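Biofilm-associated surface protein (Staphylococcus aureus, PDB 7C7U) is a cell-wall-anchored surface protein that probably promotes biofilm formation and may act as a calcium-responsive switch for functional amyloid. Local coordinates at residues 441-454 with 478-492. Numbering follows the deposited sequence.
Sequences ITTEDTVVSGSVPL and VNSDGTFSVSIPNSP
Phe484 lays one face of its ring over the backbone of Gly450. The CA of Gly450 stands 4.1 Å from the centroid of the Phe484 ring, in a CH-pi contact 25° off the ring normal. Phe484 CG lies between its own backbone N and carbonyl carbon (chi1 52°), which folds the ring across the neighbouring strand. Phe484 CE2 comes 3.3 Å from Ser451 N. The backbones of Phe484 and Gly450 are hydrogen-bonded both ways, with Phe484 N to Gly450 O at 3.0 Å. Val448 and Val486 form the next such antiparallel pair, and Ile488 N gives Thr446 O a nearly straight bond (172°). Ile488 reaches inward to meet Ile441 tip to tip, CD1 to CD1 at a tight 3.5 Å, and its CD1 also touches Val448 CG2. At the far end Leu454 CD1 rests on Gly482 CA, 3.6 Å away, in the type I turn from Asn479 to Gly482. On the other face, one water links Ser449 OG and Ser485 OG, and Ser449 OG is also hydrogen-bonded to Thr566 OG1. Strand 483-487 is an outermost strand of its sheet within the chain, and 447-451 lies between it and 437-442. Phe484, Val486 and Val448 pack inward against strands 494-501, 462-466 and 509-516, consistent with a beta sandwich.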
loop_
_atom_site.group_PDB
_atom_site.type_symbol
_atom_site.label_atom_id
_atom_site.label_comp_id
_atom_site.label_asym_id
_atom_site.label_seq_id
_atom_site.Cartn_x
_atom_site.Cartn_y
_atom_site.Cartn_z
ATOM N N ILE A 441 32.920 23.487 13.264
ATOM C CA ILE A 441 33.067 24.944 13.353
ATOM C C ILE A 441 34.078 25.284 14.455
ATOM O O ILE A 441 34.590 24.403 15.138
ATOM C CB ILE A 441 31.718 25.652 13.598
ATOM C CG1 ILE A 441 31.104 25.196 14.918
ATOM C CG2 ILE A 441 30.748 25.429 12.427
ATOM C CD1 ILE A 441 30.003 26.121 15.376
ATOM N N THR A 442 34.386 26.578 14.611
ATOM C CA THR A 442 35.280 27.012 15.685
ATOM C C THR A 442 34.494 27.734 16.778
ATOM O O THR A 442 33.313 28.066 16.624
ATOM C CB THR A 442 36.414 27.938 15.195
ATOM O OG1 THR A 442 35.935 29.286 15.066
ATOM C CG2 THR A 442 37.004 27.478 13.874
ATOM N N THR A 443 35.186 27.977 17.896
ATOM C CA THR A 443 34.636 28.734 19.013
ATOM C C THR A 443 34.284 30.171 18.642
ATOM O O THR A 443 33.568 30.816 19.408
ATOM C CB THR A 443 35.624 28.760 20.193
ATOM O OG1 THR A 443 36.795 29.489 19.807
ATOM C CG2 THR A 443 36.032 27.342 20.663
ATOM N N GLU A 444 34.742 30.685 17.492
ATOM C CA GLU A 444 34.368 32.030 17.050
ATOM C C GLU A 444 33.167 32.047 16.106
ATOM O O GLU A 444 32.632 33.126 15.825
ATOM C CB GLU A 444 35.550 32.717 16.368
ATOM C CG GLU A 444 36.502 33.345 17.386
ATOM C CD GLU A 444 37.736 33.952 16.752
ATOM O OE1 GLU A 444 38.084 33.537 15.623
ATOM O OE2 GLU A 444 38.356 34.842 17.392
ATOM N N ASP A 445 32.730 30.891 15.629
ATOM C CA ASP A 445 31.592 30.823 14.713
ATOM C C ASP A 445 30.272 30.965 15.452
ATOM O O ASP A 445 30.154 30.633 16.638
ATOM C CB ASP A 445 31.611 29.508 13.929
ATOM C CG ASP A 445 32.646 29.522 12.826
ATOM O OD1 ASP A 445 32.549 30.418 11.957
ATOM O OD2 ASP A 445 33.572 28.675 12.845
ATOM N N THR A 446 29.270 31.486 14.738
ATOM C CA THR A 446 27.962 31.730 15.323
ATOM C C THR A 446 26.847 30.963 14.621
ATOM O O THR A 446 25.677 31.182 14.943
ATOM C CB THR A 446 27.650 33.232 15.321
ATOM O OG1 THR A 446 27.717 33.726 13.982
ATOM C CG2 THR A 446 28.663 34.002 16.208
ATOM N N VAL A 447 27.174 30.081 13.671
ATOM C CA VAL A 447 26.168 29.299 12.954
ATOM C C VAL A 447 26.703 27.883 12.750
ATOM O O VAL A 447 27.862 27.697 12.366
ATOM C CB VAL A 447 25.770 29.921 11.593
ATOM C CG1 VAL A 447 24.593 29.122 10.934
ATOM C CG2 VAL A 447 25.391 31.391 11.738
ATOM N N VAL A 448 25.856 26.888 13.006
ATOM C CA VAL A 448 26.107 25.500 12.623
ATOM C C VAL A 448 25.338 25.258 11.331
ATOM O O VAL A 448 24.104 25.290 11.328
ATOM C CB VAL A 448 25.660 24.513 13.707
ATOM C CG1 VAL A 448 25.863 23.036 13.225
ATOM C CG2 VAL A 448 26.368 24.767 15.018
ATOM N N SER A 449 26.057 25.038 10.230
ATOM C CA SER A 449 25.454 24.816 8.923
ATOM C C SER A 449 25.587 23.355 8.514
ATOM O O SER A 449 26.622 22.724 8.757
ATOM C CB SER A 449 26.107 25.705 7.860
ATOM O OG SER A 449 26.028 27.065 8.235
ATOM N N GLY A 450 24.545 22.839 7.872
ATOM C CA GLY A 450 24.579 21.480 7.366
ATOM C C GLY A 450 23.296 21.146 6.629
ATOM O O GLY A 450 22.565 22.035 6.188
ATOM N N SER A 451 23.024 19.851 6.512
ATOM C CA SER A 451 21.860 19.380 5.767
ATOM C C SER A 451 21.486 17.987 6.257
ATOM O O SER A 451 22.243 17.332 6.979
ATOM C CB SER A 451 22.138 19.344 4.265
ATOM O OG SER A 451 23.156 18.397 3.989
ATOM N N VAL A 452 20.308 17.532 5.843
ATOM C CA VAL A 452 19.852 16.202 6.227
ATOM C C VAL A 452 18.918 15.707 5.127
ATOM O O VAL A 452 18.127 16.501 4.594
ATOM C CB VAL A 452 19.198 16.228 7.620
ATOM C CG1 VAL A 452 18.068 17.247 7.671
ATOM C CG2 VAL A 452 18.721 14.831 8.038
ATOM N N PRO A 453 18.994 14.433 4.730
ATOM C CA PRO A 453 18.082 13.937 3.690
ATOM C C PRO A 453 16.654 13.937 4.205
ATOM O O PRO A 453 16.371 13.390 5.274
ATOM C CB PRO A 453 18.586 12.513 3.411
ATOM C CG PRO A 453 19.994 12.483 3.936
ATOM C CD PRO A 453 19.972 13.406 5.132
ATOM N N LEU A 454 15.768 14.587 3.447
ATOM C CA LEU A 454 14.338 14.617 3.725
ATOM C C LEU A 454 13.600 14.035 2.527
ATOM O O LEU A 454 13.816 14.465 1.389
ATOM C CB LEU A 454 13.837 16.039 3.999
ATOM C CG LEU A 454 14.493 16.767 5.181
ATOM C CD1 LEU A 454 14.051 18.230 5.217
ATOM C CD2 LEU A 454 14.210 16.059 6.514
ATOM N N VAL A 478 14.467 23.384 9.827
ATOM C CA VAL A 478 15.117 22.865 8.631
ATOM C C VAL A 478 14.333 23.312 7.407
ATOM O O VAL A 478 13.099 23.198 7.367
ATOM C CB VAL A 478 15.226 21.332 8.694
ATOM C CG1 VAL A 478 16.102 20.794 7.551
ATOM C CG2 VAL A 478 15.765 20.888 10.043
ATOM N N ASN A 479 15.043 23.843 6.412
ATOM C CA ASN A 479 14.417 24.222 5.152
ATOM C C ASN A 479 13.907 22.982 4.423
ATOM O O ASN A 479 14.300 21.851 4.723
ATOM C CB ASN A 479 15.410 24.978 4.272
ATOM C CG ASN A 479 16.099 26.097 5.018
ATOM O OD1 ASN A 479 15.438 26.916 5.656
ATOM N ND2 ASN A 479 17.435 26.132 4.959
ATOM N N SER A 480 13.025 23.205 3.443
ATOM C CA SER A 480 12.405 22.057 2.784
ATOM C C SER A 480 13.427 21.249 1.988
ATOM O O SER A 480 13.261 20.036 1.827
ATOM C CB SER A 480 11.255 22.505 1.879
ATOM O OG SER A 480 11.738 22.959 0.628
ATOM N N ASP A 481 14.512 21.877 1.531
ATOM C CA ASP A 481 15.549 21.160 0.793
ATOM C C ASP A 481 16.525 20.404 1.704
ATOM O O ASP A 481 17.519 19.861 1.209
ATOM C CB ASP A 481 16.312 22.126 -0.127
ATOM C CG ASP A 481 17.126 23.181 0.639
ATOM O OD1 ASP A 481 17.124 23.192 1.894
ATOM O OD2 ASP A 481 17.763 24.027 -0.033
ATOM N N GLY A 482 16.270 20.350 3.012
ATOM C CA GLY A 482 17.134 19.653 3.934
ATOM C C GLY A 482 18.197 20.506 4.607
ATOM O O GLY A 482 18.744 20.084 5.628
ATOM N N THR A 483 18.522 21.676 4.066
ATOM C CA THR A 483 19.571 22.494 4.677
ATOM C C THR A 483 19.085 23.148 5.971
ATOM O O THR A 483 17.886 23.355 6.187
ATOM C CB THR A 483 20.046 23.590 3.721
ATOM O OG1 THR A 483 18.956 24.469 3.421
ATOM C CG2 THR A 483 20.598 22.992 2.440
ATOM N N PHE A 484 20.046 23.494 6.837
ATOM C CA PHE A 484 19.727 24.218 8.058
ATOM C C PHE A 484 20.891 25.122 8.460
ATOM O O PHE A 484 22.051 24.890 8.109
ATOM C CB PHE A 484 19.361 23.278 9.213
ATOM C CG PHE A 484 20.366 22.189 9.462
ATOM C CD1 PHE A 484 21.497 22.430 10.232
ATOM C CD2 PHE A 484 20.161 20.911 8.963
ATOM C CE1 PHE A 484 22.420 21.421 10.469
ATOM C CE2 PHE A 484 21.072 19.907 9.201
ATOM C CZ PHE A 484 22.201 20.158 9.955
ATOM N N SER A 485 20.546 26.156 9.223
ATOM C CA SER A 485 21.486 27.158 9.735
ATOM C C SER A 485 21.008 27.495 11.141
ATOM O O SER A 485 20.012 28.208 11.303
ATOM C CB SER A 485 21.523 28.390 8.844
ATOM O OG SER A 485 21.701 28.010 7.490
ATOM N N VAL A 486 21.669 26.919 12.141
ATOM C CA VAL A 486 21.292 27.087 13.541
ATOM C C VAL A 486 22.183 28.161 14.150
ATOM O O VAL A 486 23.411 28.001 14.190
ATOM C CB VAL A 486 21.436 25.772 14.324
ATOM C CG1 VAL A 486 21.029 25.983 15.766
ATOM C CG2 VAL A 486 20.618 24.623 13.654
ATOM N N SER A 487 21.571 29.227 14.665
ATOM C CA SER A 487 22.314 30.267 15.374
ATOM C C SER A 487 22.727 29.766 16.756
ATOM O O SER A 487 21.916 29.164 17.474
ATOM C CB SER A 487 21.474 31.540 15.508
ATOM O OG SER A 487 21.386 32.224 14.272
ATOM N N ILE A 488 23.992 29.981 17.109
ATOM C CA ILE A 488 24.535 29.594 18.413
ATOM C C ILE A 488 25.440 30.711 18.923
ATOM O O ILE A 488 25.939 31.529 18.140
ATOM C CB ILE A 488 25.336 28.278 18.341
ATOM C CG1 ILE A 488 26.587 28.478 17.482
ATOM C CG2 ILE A 488 24.455 27.093 17.862
ATOM C CD1 ILE A 488 27.580 27.343 17.569
ATOM N N PRO A 489 25.683 30.759 20.230
ATOM C CA PRO A 489 26.733 31.660 20.739
ATOM C C PRO A 489 28.100 31.171 20.295
ATOM O O PRO A 489 28.274 30.026 19.862
ATOM C CB PRO A 489 26.596 31.562 22.263
ATOM C CG PRO A 489 25.299 30.792 22.515
ATOM C CD PRO A 489 25.087 29.951 21.306
ATOM N N ASN A 490 29.081 32.059 20.385
ATOM C CA ASN A 490 30.451 31.586 20.445
ATOM C C ASN A 490 30.519 30.581 21.581
ATOM O O ASN A 490 30.236 30.915 22.733
ATOM C CB ASN A 490 31.425 32.754 20.675
ATOM C CG ASN A 490 31.618 33.633 19.425
ATOM O OD1 ASN A 490 31.248 33.261 18.310
ATOM N ND2 ASN A 490 32.228 34.789 19.615
ATOM N N SER A 491 30.818 29.334 21.255
ATOM C CA SER A 491 30.564 28.249 22.188
ATOM C C SER A 491 31.846 27.548 22.630
ATOM O O SER A 491 32.878 27.632 21.951
ATOM C CB SER A 491 29.596 27.240 21.550
ATOM O OG SER A 491 28.265 27.778 21.520
ATOM N N PRO A 492 31.824 26.870 23.781
ATOM C CA PRO A 492 33.008 26.112 24.217
ATOM C C PRO A 492 33.369 24.994 23.247
ATOM O O PRO A 492 32.504 24.381 22.612
ATOM C CB PRO A 492 32.592 25.553 25.585
ATOM C CG PRO A 492 31.490 26.478 26.062
ATOM C CD PRO A 492 30.777 26.928 24.818
HETATM O O HOH W 1 30.915 28.588 18.539
HETATM O O HOH W 2 23.917 33.714 14.342
HETATM O O HOH W 3 24.164 28.657 7.215
#